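Local coordinates for uncharacterized protein (Thermoplasma acidophilum, PDB 3M4R), which is of unknown function but carries a zinc-binding class II aldolase/adducin-type domain, the N-terminal part of a probable oxidoreductase of the short-chain dehydrogenase family, at residues A[40-44]-A[114-120]; A[125-131]-A[200-204]; A[56-62]-A[74-80]; A[189-193]-A[204-208]. All coordinates share one frame; numbering follows the deposited sequence. Where two conformers were deposited one is given.

All four contacts belong to one mixed sheet and the helices on it. Contacts 1 and 2 reach the zinc ion: Glu116 of contact 1 and His130 of contact 2 both bind it, and the centres of the two contacts lie about 11 Å apart. Strands 40-48 and 127-131, one in each, are neighbours in the sheet. Contact 3 adds the edge strand beyond strand 54-61, with its centre about 8 Å from that of contact 1. Contact 4 shares His204 with contact 2, and their centres are about 7 Å apart. Contacts 3 and 4 lie on opposite sides of the chain's centre, about 21 Å between centres. In contact 4 the side chain of Leu190 is about 9 Å from the zinc.

Contact 1 (A[40-44]-A[114-120]); sequences NTSVK and SVETFLH. With ZN (zinc ion), chain B.
Ser42 holds OG between its backbone N and carbonyl carbon (chi1 71°), and His120 has CG anti to its carbonyl carbon (chi1 -66°). These torsions bring the hydroxyl to the edge of the imidazole, where Ser42 OG and His120 ND1 share a hydrogen bond of 2.7 Å. At the other ring nitrogen, His120 NE2 donates almost straight to Asn40 OD1 over 2.9 Å. The oxygen lies in the ring plane, but the amide is turned steeply against the ring. Bonds at both nitrogens fix the ring's rotation. Asn40 uses its other branch on Glu116. Its ND2 gives a nearly linear bond to Glu116 OE1 at 3.1 Å, on the anti side and 27° out of the carboxylate plane. Water 1 joins Asn40 ND2 to Ser114 OG, which also accepts from Glu116 N in an ST turn. Lys44 NZ reaches His120 O at 2.8 Å and bonds Tyr125 O and Leu123 O as well. Glu116 grips the zinc ion with both oxygens, OE1 and OE2 each 2.3 Å from the metal. Asn40 is therefore a second-shell residue to a site that His130, His132 and His188 complete, a three-histidine, one-glutamate zinc site as in the fuculose-phosphate aldolase type of the class II aldolase/adducin family.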
loop_
_atom_site.group_PDB
_atom_site.type_symbol
_atom_site.label_atom_id
_atom_site.label_comp_id
_atom_site.label_asym_id
_atom_site.label_seq_id
_atom_site.Cartn_x
_atom_site.Cartn_y
_atom_site.Cartn_z
ATOM N N ASN A 40 4.870 1.672 -1.728
ATOM C CA ASN A 40 4.464 0.579 -2.550
ATOM C C ASN A 40 2.955 0.619 -2.767
ATOM O O ASN A 40 2.201 1.145 -1.957
ATOM C CB ASN A 40 5.007 -0.766 -1.991
ATOM C CG ASN A 40 5.151 -0.764 -0.495
ATOM O OD1 ASN A 40 4.147 -0.822 0.210
ATOM N ND2 ASN A 40 6.387 -0.639 0.005
ATOM N N THR A 41 2.560 0.124 -3.918
ATOM C CA THR A 41 1.212 0.097 -4.329
ATOM C C THR A 41 0.850 -1.303 -4.812
ATOM O O THR A 41 1.743 -2.138 -5.119
ATOM C CB THR A 41 1.040 1.046 -5.503
ATOM O OG1 THR A 41 2.015 0.705 -6.519
ATOM C CG2 THR A 41 1.255 2.524 -5.021
ATOM N N SER A 42 -0.453 -1.516 -4.991
ATOM C CA SER A 42 -0.950 -2.802 -5.419
ATOM C C SER A 42 -2.355 -2.707 -5.980
ATOM O O SER A 42 -3.067 -1.762 -5.718
ATOM C CB SER A 42 -0.920 -3.796 -4.289
ATOM O OG SER A 42 -1.893 -3.511 -3.310
ATOM N N VAL A 43 -2.693 -3.661 -6.827
ATOM C CA VAL A 43 -4.035 -3.816 -7.318
ATOM C C VAL A 43 -4.391 -5.314 -7.282
ATOM O O VAL A 43 -3.576 -6.140 -7.669
ATOM C CB VAL A 43 -4.194 -3.244 -8.727
ATOM C CG1 VAL A 43 -3.224 -3.881 -9.685
ATOM C CG2 VAL A 43 -5.674 -3.339 -9.179
ATOM N N LYS A 44 -5.585 -5.629 -6.787
ATOM C CA LYS A 44 -6.118 -6.987 -6.820
ATOM C C LYS A 44 -6.888 -7.226 -8.130
ATOM O O LYS A 44 -7.757 -6.437 -8.529
ATOM C CB LYS A 44 -7.010 -7.245 -5.613
ATOM C CG LYS A 44 -6.228 -7.202 -4.299
ATOM C CD LYS A 44 -7.164 -7.287 -3.106
ATOM C CE LYS A 44 -6.393 -7.075 -1.770
ATOM N NZ LYS A 44 -5.891 -5.669 -1.574
ATOM N N SER A 114 7.617 -6.541 -3.143
ATOM C CA SER A 114 7.801 -5.690 -1.957
ATOM C C SER A 114 7.789 -6.510 -0.673
ATOM O O SER A 114 6.908 -7.349 -0.491
ATOM C CB SER A 114 6.651 -4.666 -1.861
ATOM O OG SER A 114 6.773 -3.854 -0.679
ATOM N N VAL A 115 8.756 -6.258 0.203
ATOM C CA VAL A 115 8.735 -6.811 1.588
ATOM C C VAL A 115 7.482 -6.389 2.401
ATOM O O VAL A 115 7.149 -7.018 3.431
ATOM C CB VAL A 115 10.071 -6.528 2.383
ATOM C CG1 VAL A 115 11.263 -7.134 1.646
ATOM C CG2 VAL A 115 10.318 -5.000 2.624
ATOM N N GLU A 116 6.731 -5.392 1.912
ATOM C CA GLU A 116 5.480 -4.966 2.565
ATOM C C GLU A 116 4.237 -5.516 1.934
ATOM O O GLU A 116 3.139 -4.994 2.184
ATOM C CB GLU A 116 5.410 -3.412 2.581
ATOM C CG GLU A 116 6.697 -2.868 3.158
ATOM C CD GLU A 116 6.591 -1.490 3.761
ATOM O OE1 GLU A 116 6.929 -0.523 3.009
ATOM O OE2 GLU A 116 6.228 -1.382 4.979
ATOM N N THR A 117 4.372 -6.603 1.167
ATOM C CA THR A 117 3.258 -7.137 0.417
ATOM C C THR A 117 2.071 -7.484 1.270
ATOM O O THR A 117 0.919 -7.343 0.821
ATOM C CB THR A 117 3.692 -8.381 -0.446
ATOM O OG1 THR A 117 4.578 -7.934 -1.489
ATOM C CG2 THR A 117 2.487 -9.049 -1.049
ATOM N N PHE A 118 2.310 -7.969 2.473
ATOM C CA PHE A 118 1.181 -8.357 3.325
ATOM C C PHE A 118 0.322 -7.180 3.792
ATOM O O PHE A 118 -0.861 -7.375 4.046
ATOM C CB PHE A 118 1.611 -9.181 4.502
ATOM C CG PHE A 118 2.004 -10.592 4.116
ATOM C CD1 PHE A 118 1.050 -11.483 3.695
ATOM C CD2 PHE A 118 3.321 -10.977 4.096
ATOM C CE1 PHE A 118 1.402 -12.776 3.315
ATOM C CE2 PHE A 118 3.680 -12.288 3.732
ATOM C CZ PHE A 118 2.708 -13.181 3.336
ATOM N N LEU A 119 0.865 -5.951 3.811
ATOM C CA LEU A 119 -0.014 -4.772 4.093
ATOM C C LEU A 119 -1.120 -4.676 3.054
ATOM O O LEU A 119 -2.294 -4.292 3.339
ATOM C CB LEU A 119 0.758 -3.447 4.096
ATOM C CG LEU A 119 1.918 -3.263 5.073
ATOM C CD1 LEU A 119 2.610 -1.878 4.893
ATOM C CD2 LEU A 119 1.453 -3.471 6.522
ATOM N N HIS A 120 -0.739 -5.019 1.839
ATOM C CA HIS A 120 -1.621 -4.929 0.679
ATOM C C HIS A 120 -2.634 -6.081 0.627
ATOM O O HIS A 120 -3.870 -5.897 0.361
ATOM C CB HIS A 120 -0.744 -4.909 -0.557
ATOM C CG HIS A 120 0.093 -3.665 -0.649
ATOM N ND1 HIS A 120 -0.316 -2.564 -1.380
ATOM C CD2 HIS A 120 1.286 -3.334 -0.095
ATOM C CE1 HIS A 120 0.597 -1.606 -1.257
ATOM N NE2 HIS A 120 1.582 -2.042 -0.488
HETATM ZN ZN ZN B . 6.542 0.900 4.736
HETATM O O HOH W 1 8.717 -2.002 -1.592
HETATM O O HOH W 2 8.384 0.363 5.377
#

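Contact 2 (A[125-131]-A[200-204]); sequences YKFVMHS and AYDRH. With ZN (zinc ion), chain B.
Strand 127-131 of the central sheet meets the C-terminal helix 197-215 here, with Ser131, Met129 and Phe127 facing His204, Tyr201 and Ala200. The axes of strand 127-131 and helix segment 200-204 approach to 8.6 Å and run 31° apart. Ser131 OG and His204 NE2 form the one hydrogen bond between the segments, at 2.8 Å. The hydroxyl sits in the plane of the imidazole, at its edge. His204 has a chi1 of -142°, away from the usual staggered values, which swings the ring toward the strand. Replacing it by a leucine would probably deprive Ser131 OG of its ring partner and Thr192 OG1 of the N-H it receives from ND1. The carbonyl Met129 O also lies near the ring edge, 3.6 Å from His204 CE1.

In the class II aldolase/adducin fold helices cover both faces of the sheet; here helix 197-215 packs on the face of Met129, and His130 points to the opposite face, the zinc side. The selenomethionine Met129 points its extended chain into the helix. Its SE rests against the backbone at Tyr201 N, 3.6 Å away, and packs on Ala200 CB at 4.0 Å. Phe127 adds only its CB, 4.2 Å from Ala200 CB. On the zinc side His130 NE2 binds the ion at 2.2 Å, while its ND1 bonds Leu190 O. At the far end Arg203 NH1 only passes near Tyr125 OH; its NE pairs with Asp181 and its NH1 bonds Phe193 O.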
loop_
_atom_site.group_PDB
_atom_site.type_symbol
_atom_site.label_atom_id
_atom_site.label_comp_id
_atom_site.label_asym_id
_atom_site.label_seq_id
_atom_site.Cartn_x
_atom_site.Cartn_y
_atom_site.Cartn_z
ATOM N N TYR A 125 -9.553 -4.081 -0.159
ATOM C CA TYR A 125 -9.903 -3.135 -1.183
ATOM C C TYR A 125 -9.055 -3.454 -2.409
ATOM O O TYR A 125 -7.909 -3.955 -2.311
ATOM C CB TYR A 125 -9.626 -1.700 -0.715
ATOM C CG TYR A 125 -10.810 -0.913 -0.121
ATOM C CD1 TYR A 125 -11.870 -0.503 -0.929
ATOM C CD2 TYR A 125 -10.821 -0.523 1.225
ATOM C CE1 TYR A 125 -12.971 0.226 -0.415
ATOM C CE2 TYR A 125 -11.887 0.248 1.764
ATOM C CZ TYR A 125 -12.977 0.611 0.934
ATOM O OH TYR A 125 -14.056 1.359 1.418
ATOM N N LYS A 126 -9.624 -3.211 -3.581
ATOM C CA LYS A 126 -8.939 -3.533 -4.827
ATOM C C LYS A 126 -7.573 -2.830 -4.924
ATOM O O LYS A 126 -6.567 -3.470 -5.285
ATOM C CB LYS A 126 -9.828 -3.213 -6.025
ATOM C CG LYS A 126 -9.326 -3.676 -7.355
ATOM C CD LYS A 126 -10.369 -3.461 -8.426
ATOM C CE LYS A 126 -9.779 -3.732 -9.822
ATOM N NZ LYS A 126 -9.618 -5.202 -10.102
ATOM N N PHE A 127 -7.537 -1.536 -4.646
ATOM C CA PHE A 127 -6.294 -0.752 -4.735
ATOM C C PHE A 127 -5.840 -0.361 -3.332
ATOM O O PHE A 127 -6.636 0.040 -2.510
ATOM C CB PHE A 127 -6.498 0.563 -5.559
ATOM C CG PHE A 127 -6.681 0.336 -7.023
ATOM C CD1 PHE A 127 -7.937 -0.054 -7.534
ATOM C CD2 PHE A 127 -5.618 0.508 -7.904
ATOM C CE1 PHE A 127 -8.117 -0.266 -8.883
ATOM C CE2 PHE A 127 -5.803 0.272 -9.286
ATOM C CZ PHE A 127 -7.045 -0.108 -9.761
ATOM N N VAL A 128 -4.539 -0.453 -3.078
ATOM C CA VAL A 128 -3.936 -0.051 -1.824
ATOM C C VAL A 128 -2.665 0.729 -2.171
ATOM O O VAL A 128 -1.880 0.341 -3.057
ATOM C CB VAL A 128 -3.552 -1.273 -0.971
ATOM C CG1 VAL A 128 -2.851 -0.846 0.311
ATOM C CG2 VAL A 128 -4.787 -2.152 -0.654
HETATM N N MSE A 129 -2.442 1.810 -1.429
HETATM C CA MSE A 129 -1.261 2.642 -1.593
HETATM C C MSE A 129 -0.616 2.890 -0.244
HETATM O O MSE A 129 -1.286 3.224 0.737
HETATM C CB MSE A 129 -1.679 3.965 -2.216
HETATM C CG MSE A 129 -2.173 3.762 -3.632
HETATM SE SE MSE A 129 -2.656 5.500 -4.386
HETATM C CE MSE A 129 -3.284 4.750 -6.052
ATOM N N HIS A 130 0.696 2.747 -0.216
ATOM C CA HIS A 130 1.502 2.879 0.978
ATOM C C HIS A 130 2.646 3.855 0.682
ATOM O O HIS A 130 3.410 3.612 -0.241
ATOM C CB HIS A 130 2.113 1.535 1.348
ATOM C CG HIS A 130 2.951 1.581 2.574
ATOM N ND1 HIS A 130 2.647 2.399 3.647
ATOM C CD2 HIS A 130 4.109 0.950 2.889
ATOM C CE1 HIS A 130 3.575 2.234 4.577
ATOM N NE2 HIS A 130 4.484 1.389 4.126
ATOM N N SER A 131 2.776 4.917 1.489
ATOM C CA SER A 131 3.927 5.807 1.421
ATOM C C SER A 131 4.583 6.018 2.793
ATOM O O SER A 131 4.014 5.731 3.834
ATOM C CB SER A 131 3.511 7.165 0.860
ATOM O OG SER A 131 2.884 7.955 1.864
ATOM N N ALA A 200 -8.205 5.625 -3.877
ATOM C CA ALA A 200 -7.060 5.422 -2.986
ATOM C C ALA A 200 -6.114 6.630 -3.006
ATOM O O ALA A 200 -5.620 7.061 -1.960
ATOM C CB ALA A 200 -6.275 4.120 -3.381
ATOM N N TYR A 201 -5.868 7.148 -4.205
ATOM C CA TYR A 201 -5.005 8.320 -4.399
ATOM C C TYR A 201 -5.585 9.552 -3.738
ATOM O O TYR A 201 -4.918 10.240 -2.989
ATOM C CB TYR A 201 -4.849 8.660 -5.878
ATOM C CG TYR A 201 -3.989 9.891 -6.110
ATOM C CD1 TYR A 201 -2.614 9.819 -5.934
ATOM C CD2 TYR A 201 -4.543 11.119 -6.481
ATOM C CE1 TYR A 201 -1.801 10.940 -6.120
ATOM C CE2 TYR A 201 -3.727 12.267 -6.675
ATOM C CZ TYR A 201 -2.350 12.146 -6.494
ATOM O OH TYR A 201 -1.500 13.218 -6.663
ATOM N N ASP A 202 -6.821 9.880 -4.057
ATOM C CA ASP A 202 -7.407 11.108 -3.483
ATOM C C ASP A 202 -7.350 11.052 -1.949
ATOM O O ASP A 202 -7.094 12.070 -1.285
ATOM C CB ASP A 202 -8.863 11.315 -3.949
ATOM C CG ASP A 202 -8.985 11.722 -5.445
ATOM O OD1 ASP A 202 -7.974 12.125 -6.096
ATOM O OD2 ASP A 202 -10.140 11.680 -5.956
ATOM N N ARG A 203 -7.616 9.874 -1.379
ATOM C CA ARG A 203 -7.569 9.712 0.067
ATOM C C ARG A 203 -6.167 9.933 0.574
ATOM O O ARG A 203 -5.987 10.526 1.651
ATOM C CB ARG A 203 -8.024 8.325 0.522
ATOM C CG ARG A 203 -9.512 8.109 0.426
ATOM C CD ARG A 203 -9.985 6.666 0.552
ATOM N NE ARG A 203 -11.452 6.668 0.621
ATOM C CZ ARG A 203 -12.256 5.658 0.332
ATOM N NH1 ARG A 203 -11.776 4.506 -0.042
ATOM N NH2 ARG A 203 -13.569 5.823 0.419
ATOM N N HIS A 204 -5.169 9.484 -0.189
ATOM C CA HIS A 204 -3.788 9.686 0.232
ATOM C C HIS A 204 -3.425 11.183 0.300
ATOM O O HIS A 204 -2.838 11.660 1.277
ATOM C CB HIS A 204 -2.838 8.966 -0.717
ATOM C CG HIS A 204 -1.673 8.342 -0.023
ATOM N ND1 HIS A 204 -1.701 7.041 0.446
ATOM C CD2 HIS A 204 -0.444 8.823 0.275
ATOM C CE1 HIS A 204 -0.552 6.774 1.058
ATOM N NE2 HIS A 204 0.241 7.823 0.936
HETATM ZN ZN ZN B . 6.542 0.900 4.736
HETATM O O HOH W 2 8.384 0.363 5.377
#

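Contact 3 (A[56-62]-A[74-80])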
loop_
_atom_site.group_PDB
_atom_site.type_symbol
_atom_site.label_atom_id
_atom_site.label_comp_id
_atom_site.label_asym_id
_atom_site.label_seq_id
_atom_site.Cartn_x
_atom_site.Cartn_y
_atom_site.Cartn_z
ATOM N N SER A 56 -7.405 -15.017 -8.321
ATOM C CA SER A 56 -7.273 -13.695 -7.776
ATOM C C SER A 56 -5.782 -13.410 -7.484
ATOM O O SER A 56 -5.132 -14.204 -6.830
ATOM C CB SER A 56 -8.114 -13.600 -6.493
ATOM O OG SER A 56 -7.917 -12.334 -5.942
ATOM N N VAL A 57 -5.247 -12.350 -8.080
ATOM C CA VAL A 57 -3.819 -12.079 -8.045
ATOM C C VAL A 57 -3.639 -10.680 -7.451
ATOM O O VAL A 57 -4.346 -9.743 -7.851
ATOM C CB VAL A 57 -3.173 -12.138 -9.434
ATOM C CG1 VAL A 57 -1.707 -11.762 -9.388
ATOM C CG2 VAL A 57 -3.325 -13.604 -10.089
ATOM N N LEU A 58 -2.710 -10.562 -6.504
ATOM C CA LEU A 58 -2.232 -9.307 -6.025
ATOM C C LEU A 58 -1.037 -8.924 -6.844
ATOM O O LEU A 58 -0.006 -9.555 -6.802
ATOM C CB LEU A 58 -1.862 -9.349 -4.516
ATOM C CG LEU A 58 -1.354 -8.027 -3.907
ATOM C CD1 LEU A 58 -2.530 -7.018 -3.691
ATOM C CD2 LEU A 58 -0.624 -8.368 -2.589
ATOM N N ARG A 59 -1.186 -7.858 -7.612
ATOM C CA ARG A 59 -0.087 -7.312 -8.393
ATOM C C ARG A 59 0.496 -6.194 -7.541
ATOM O O ARG A 59 -0.130 -5.149 -7.333
ATOM C CB ARG A 59 -0.600 -6.776 -9.743
ATOM C CG ARG A 59 -0.868 -7.841 -10.835
ATOM C CD ARG A 59 0.434 -8.339 -11.466
ATOM N NE ARG A 59 0.259 -9.592 -12.187
ATOM C CZ ARG A 59 1.230 -10.342 -12.721
ATOM N NH1 ARG A 59 2.488 -9.965 -12.702
ATOM N NH2 ARG A 59 0.922 -11.517 -13.287
ATOM N N VAL A 60 1.679 -6.441 -7.009
ATOM C CA VAL A 60 2.277 -5.589 -6.009
ATOM C C VAL A 60 3.620 -5.110 -6.518
ATOM O O VAL A 60 4.335 -5.833 -7.204
ATOM C CB VAL A 60 2.454 -6.296 -4.655
ATOM C CG1 VAL A 60 3.435 -7.512 -4.762
ATOM C CG2 VAL A 60 2.953 -5.337 -3.572
ATOM N N LYS A 61 3.952 -3.867 -6.171
ATOM C CA LYS A 61 5.207 -3.258 -6.545
ATOM C C LYS A 61 6.389 -4.143 -6.219
ATOM O O LYS A 61 6.421 -4.720 -5.158
ATOM C CB LYS A 61 5.350 -1.914 -5.818
ATOM C CG LYS A 61 6.502 -1.109 -6.298
ATOM C CD LYS A 61 7.510 -0.982 -5.279
ATOM C CE LYS A 61 8.528 0.085 -5.633
ATOM N NZ LYS A 61 9.905 -0.543 -5.510
ATOM N N ASN A 62 7.367 -4.225 -7.126
ATOM C CA ASN A 62 8.515 -5.102 -6.935
ATOM C C ASN A 62 9.815 -4.328 -6.876
ATOM O O ASN A 62 9.806 -3.113 -6.979
ATOM C CB ASN A 62 8.532 -6.240 -7.984
ATOM C CG ASN A 62 8.701 -5.756 -9.382
ATOM O OD1 ASN A 62 9.481 -4.840 -9.631
ATOM N ND2 ASN A 62 8.019 -6.423 -10.339
ATOM N N GLY A 74 7.023 -3.690 -13.230
ATOM C CA GLY A 74 7.263 -3.466 -11.834
ATOM C C GLY A 74 6.252 -4.032 -10.894
ATOM O O GLY A 74 6.318 -3.712 -9.722
ATOM N N PHE A 75 5.284 -4.808 -11.387
ATOM C CA PHE A 75 4.244 -5.382 -10.557
ATOM C C PHE A 75 4.323 -6.882 -10.638
ATOM O O PHE A 75 4.110 -7.471 -11.704
ATOM C CB PHE A 75 2.867 -4.840 -10.926
ATOM C CG PHE A 75 2.730 -3.420 -10.497
ATOM C CD1 PHE A 75 3.199 -2.388 -11.329
ATOM C CD2 PHE A 75 2.331 -3.112 -9.199
ATOM C CE1 PHE A 75 3.179 -1.045 -10.876
ATOM C CE2 PHE A 75 2.314 -1.771 -8.742
ATOM C CZ PHE A 75 2.741 -0.743 -9.582
ATOM N N THR A 76 4.607 -7.487 -9.506
ATOM C CA THR A 76 4.847 -8.945 -9.418
ATOM C C THR A 76 3.537 -9.530 -8.930
ATOM O O THR A 76 2.886 -8.979 -8.014
ATOM C CB THR A 76 6.023 -9.231 -8.513
ATOM O OG1 THR A 76 7.258 -8.893 -9.209
ATOM C CG2 THR A 76 6.096 -10.750 -7.998
ATOM N N GLY A 77 3.130 -10.641 -9.556
ATOM C CA GLY A 77 1.872 -11.315 -9.239
ATOM C C GLY A 77 1.997 -12.284 -8.087
ATOM O O GLY A 77 2.793 -13.240 -8.181
ATOM N N ILE A 78 1.178 -12.080 -7.050
ATOM C CA ILE A 78 1.123 -12.953 -5.872
ATOM C C ILE A 78 -0.254 -13.564 -5.791
ATOM O O ILE A 78 -1.280 -12.871 -5.910
ATOM C CB ILE A 78 1.457 -12.153 -4.560
ATOM C CG1 ILE A 78 2.848 -11.507 -4.656
ATOM C CG2 ILE A 78 1.349 -13.020 -3.266
ATOM C CD1 ILE A 78 4.070 -12.476 -4.744
ATOM N N ARG A 79 -0.316 -14.859 -5.609
ATOM C CA ARG A 79 -1.621 -15.522 -5.492
ATOM C C ARG A 79 -2.300 -15.055 -4.220
ATOM O O ARG A 79 -1.735 -15.162 -3.159
ATOM C CB ARG A 79 -1.477 -17.044 -5.444
ATOM C CG ARG A 79 -0.791 -17.644 -6.656
ATOM C CD ARG A 79 -0.586 -19.165 -6.577
ATOM N NE ARG A 79 -0.106 -19.540 -7.892
ATOM C CZ ARG A 79 -0.858 -19.958 -8.899
ATOM N NH1 ARG A 79 -2.159 -20.189 -8.745
ATOM N NH2 ARG A 79 -0.274 -20.194 -10.055
HETATM N N MSE A 80 -3.530 -14.540 -4.328
HETATM C CA MSE A 80 -4.249 -14.061 -3.155
HETATM C C MSE A 80 -4.648 -15.215 -2.261
HETATM O O MSE A 80 -4.611 -15.059 -1.046
HETATM C CB MSE A 80 -5.503 -13.242 -3.520
HETATM C CG MSE A 80 -5.135 -11.750 -3.801
HETATM SE SE MSE A 80 -4.544 -10.750 -2.223
HETATM C CE MSE A 80 -6.265 -10.867 -1.316
#
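Arg59 folds its guanidinium flat across the strand pair, with Gly77 CA under the centre of one face, 3.6 Å from the plane. The bend at chi2 (-76°) turns the chain toward strand 75-79. The edge of the same group is used too: Arg59 NH1 donates in its own plane to Phe75 O at 3.1 Å. Any side chain on Gly77 would collide with this arginine. Its charge is shared between Glu47 and Glu110, so a leucine in its place would probably leave both carboxylates without their mate and Phe75 O without this donor. On the other face are Leu58, Val60 and Ile78, and the selenomethionine Met80, at the start of helix 80-85, joins them. The side chains of Val60 and Ile78 meet at a slant, CG1 to CG1 at 4.0 Å, and Met80 SE touches Leu58 CB at 3.8 Å. Asn62 meets Thr76 at about a right angle, ND2 to OG1 at 2.8 Å, and Pro111 O also bonds Thr76 OG1. Antiparallel backbone bonds tie Leu58 to Ile78 and Val60 to Thr76 in both directions. Strand 75-79 is the outermost on this side of the sheet. Strand 40-48 lies beyond 54-61, helix 16-28 covers Phe75 and Arg59, and helix 117-121 covers Leu58 and Val60.

Contact 4 (A[189-193]-A[204-208])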
loop_
_atom_site.group_PDB
_atom_site.type_symbol
_atom_site.label_atom_id
_atom_site.label_comp_id
_atom_site.label_asym_id
_atom_site.label_seq_id
_atom_site.Cartn_x
_atom_site.Cartn_y
_atom_site.Cartn_z
ATOM N N GLY A 189 4.394 5.610 8.146
ATOM C CA GLY A 189 3.765 6.242 6.997
ATOM C C GLY A 189 2.267 6.091 7.005
ATOM O O GLY A 189 1.620 6.131 8.065
ATOM N N LEU A 190 1.721 5.901 5.806
ATOM C CA LEU A 190 0.292 5.909 5.599
ATOM C C LEU A 190 -0.128 4.807 4.663
ATOM O O LEU A 190 0.557 4.521 3.674
ATOM C CB LEU A 190 -0.111 7.238 4.995
ATOM C CG LEU A 190 -1.591 7.458 4.635
ATOM C CD1 LEU A 190 -2.535 7.435 5.869
ATOM C CD2 LEU A 190 -1.677 8.847 3.987
ATOM N N LEU A 191 -1.298 4.239 4.949
ATOM C CA LEU A 191 -2.010 3.413 4.023
ATOM C C LEU A 191 -3.347 4.021 3.656
ATOM O O LEU A 191 -4.142 4.414 4.531
ATOM C CB LEU A 191 -2.263 2.063 4.636
ATOM C CG LEU A 191 -1.034 1.171 4.826
ATOM C CD1 LEU A 191 -1.356 0.206 5.955
ATOM C CD2 LEU A 191 -0.689 0.426 3.492
ATOM N N THR A 192 -3.590 4.096 2.357
ATOM C CA THR A 192 -4.934 4.352 1.822
ATOM C C THR A 192 -5.333 3.293 0.808
ATOM O O THR A 192 -4.504 2.512 0.328
ATOM C CB THR A 192 -5.056 5.760 1.278
ATOM O OG1 THR A 192 -4.147 5.991 0.186
ATOM C CG2 THR A 192 -4.865 6.796 2.428
ATOM N N PHE A 193 -6.618 3.293 0.468
ATOM C CA PHE A 193 -7.184 2.230 -0.311
ATOM C C PHE A 193 -8.549 2.629 -0.888
ATOM O O PHE A 193 -9.166 3.616 -0.458
ATOM C CB PHE A 193 -7.356 1.015 0.602
ATOM C CG PHE A 193 -7.562 1.388 2.042
ATOM C CD1 PHE A 193 -8.755 1.932 2.465
ATOM C CD2 PHE A 193 -6.538 1.239 2.950
ATOM C CE1 PHE A 193 -8.945 2.340 3.833
ATOM C CE2 PHE A 193 -6.688 1.627 4.270
ATOM C CZ PHE A 193 -7.904 2.185 4.731
ATOM N N HIS A 204 -5.169 9.484 -0.189
ATOM C CA HIS A 204 -3.788 9.686 0.232
ATOM C C HIS A 204 -3.425 11.183 0.300
ATOM O O HIS A 204 -2.838 11.660 1.277
ATOM C CB HIS A 204 -2.838 8.966 -0.717
ATOM C CG HIS A 204 -1.673 8.342 -0.023
ATOM N ND1 HIS A 204 -1.701 7.041 0.446
ATOM C CD2 HIS A 204 -0.444 8.823 0.275
ATOM C CE1 HIS A 204 -0.552 6.774 1.058
ATOM N NE2 HIS A 204 0.241 7.823 0.936
ATOM N N ILE A 205 -3.764 11.914 -0.757
ATOM C CA ILE A 205 -3.425 13.341 -0.835
ATOM C C ILE A 205 -4.127 14.123 0.262
ATOM O O ILE A 205 -3.487 14.908 0.968
ATOM C CB ILE A 205 -3.753 13.941 -2.226
ATOM C CG1 ILE A 205 -2.909 13.286 -3.324
ATOM C CG2 ILE A 205 -3.570 15.477 -2.228
ATOM C CD1 ILE A 205 -1.405 13.262 -3.028
ATOM N N ASN A 206 -5.434 13.900 0.402
ATOM C CA ASN A 206 -6.255 14.599 1.406
ATOM C C ASN A 206 -5.652 14.447 2.793
ATOM O O ASN A 206 -5.450 15.439 3.482
ATOM C CB ASN A 206 -7.711 14.102 1.347
ATOM C CG ASN A 206 -8.505 14.794 0.244
ATOM O OD1 ASN A 206 -8.303 15.996 0.006
ATOM N ND2 ASN A 206 -9.416 14.077 -0.412
ATOM N N ILE A 207 -5.245 13.232 3.154
ATOM C CA ILE A 207 -4.671 12.989 4.480
ATOM C C ILE A 207 -3.295 13.602 4.664
ATOM O O ILE A 207 -3.029 14.266 5.687
ATOM C CB ILE A 207 -4.610 11.504 4.811
ATOM C CG1 ILE A 207 -6.036 10.976 5.073
ATOM C CG2 ILE A 207 -3.689 11.243 6.008
ATOM C CD1 ILE A 207 -6.150 9.472 4.834
ATOM N N VAL A 208 -2.420 13.448 3.686
ATOM C CA VAL A 208 -1.070 13.960 3.854
ATOM C C VAL A 208 -1.114 15.490 3.876
ATOM O O VAL A 208 -0.430 16.112 4.671
ATOM C CB VAL A 208 -0.122 13.470 2.749
ATOM C CG1 VAL A 208 1.195 14.186 2.816
ATOM C CG2 VAL A 208 0.079 11.918 2.865
#
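Leu190 and Thr192 hold the close part of this contact, pressed against the His204 ring from two directions. Leu190 CD2 lies over one face, 3.7 Å from the ring centroid and only 8° off its normal, a CH-pi contact. Chi1 of Leu190 (178°) sets CG out from the strand, and chi2 then brings CD2 over the ring. Thr192 comes to the ring edge instead. His204 ND1 donates to Thr192 OG1 at 2.7 Å, with the oxygen in the ring plane. Thr192 OG1 also bonds Ala200 O, one turn earlier in the helix, so the hydroxyl links the ring to the helix backbone. The bond at ND1, with that of Ser131 at NE2, fixes how the buried ring is turned, and the methyl packs on its face.

Further along the helix the packing is apolar and thinner. The same Leu190 CD2 touches Ile207 CG2 and Val208 CG2, each at 3.7 Å. Thr192 CG2 meets Ile207 CD1 at 3.8 Å. Val208 gives up little surface to the strand, and the axes of strand 189-193 and helix segment 204-208 come no closer than 9.2 Å. Asn206 makes no contact with the strand and is exposed, which marks the solvent side. Strand 189-194 lies between strands 127-131 and 182-185 in the sheet, while helix 134-140 packs through Ile136 on Ile207 and Val208.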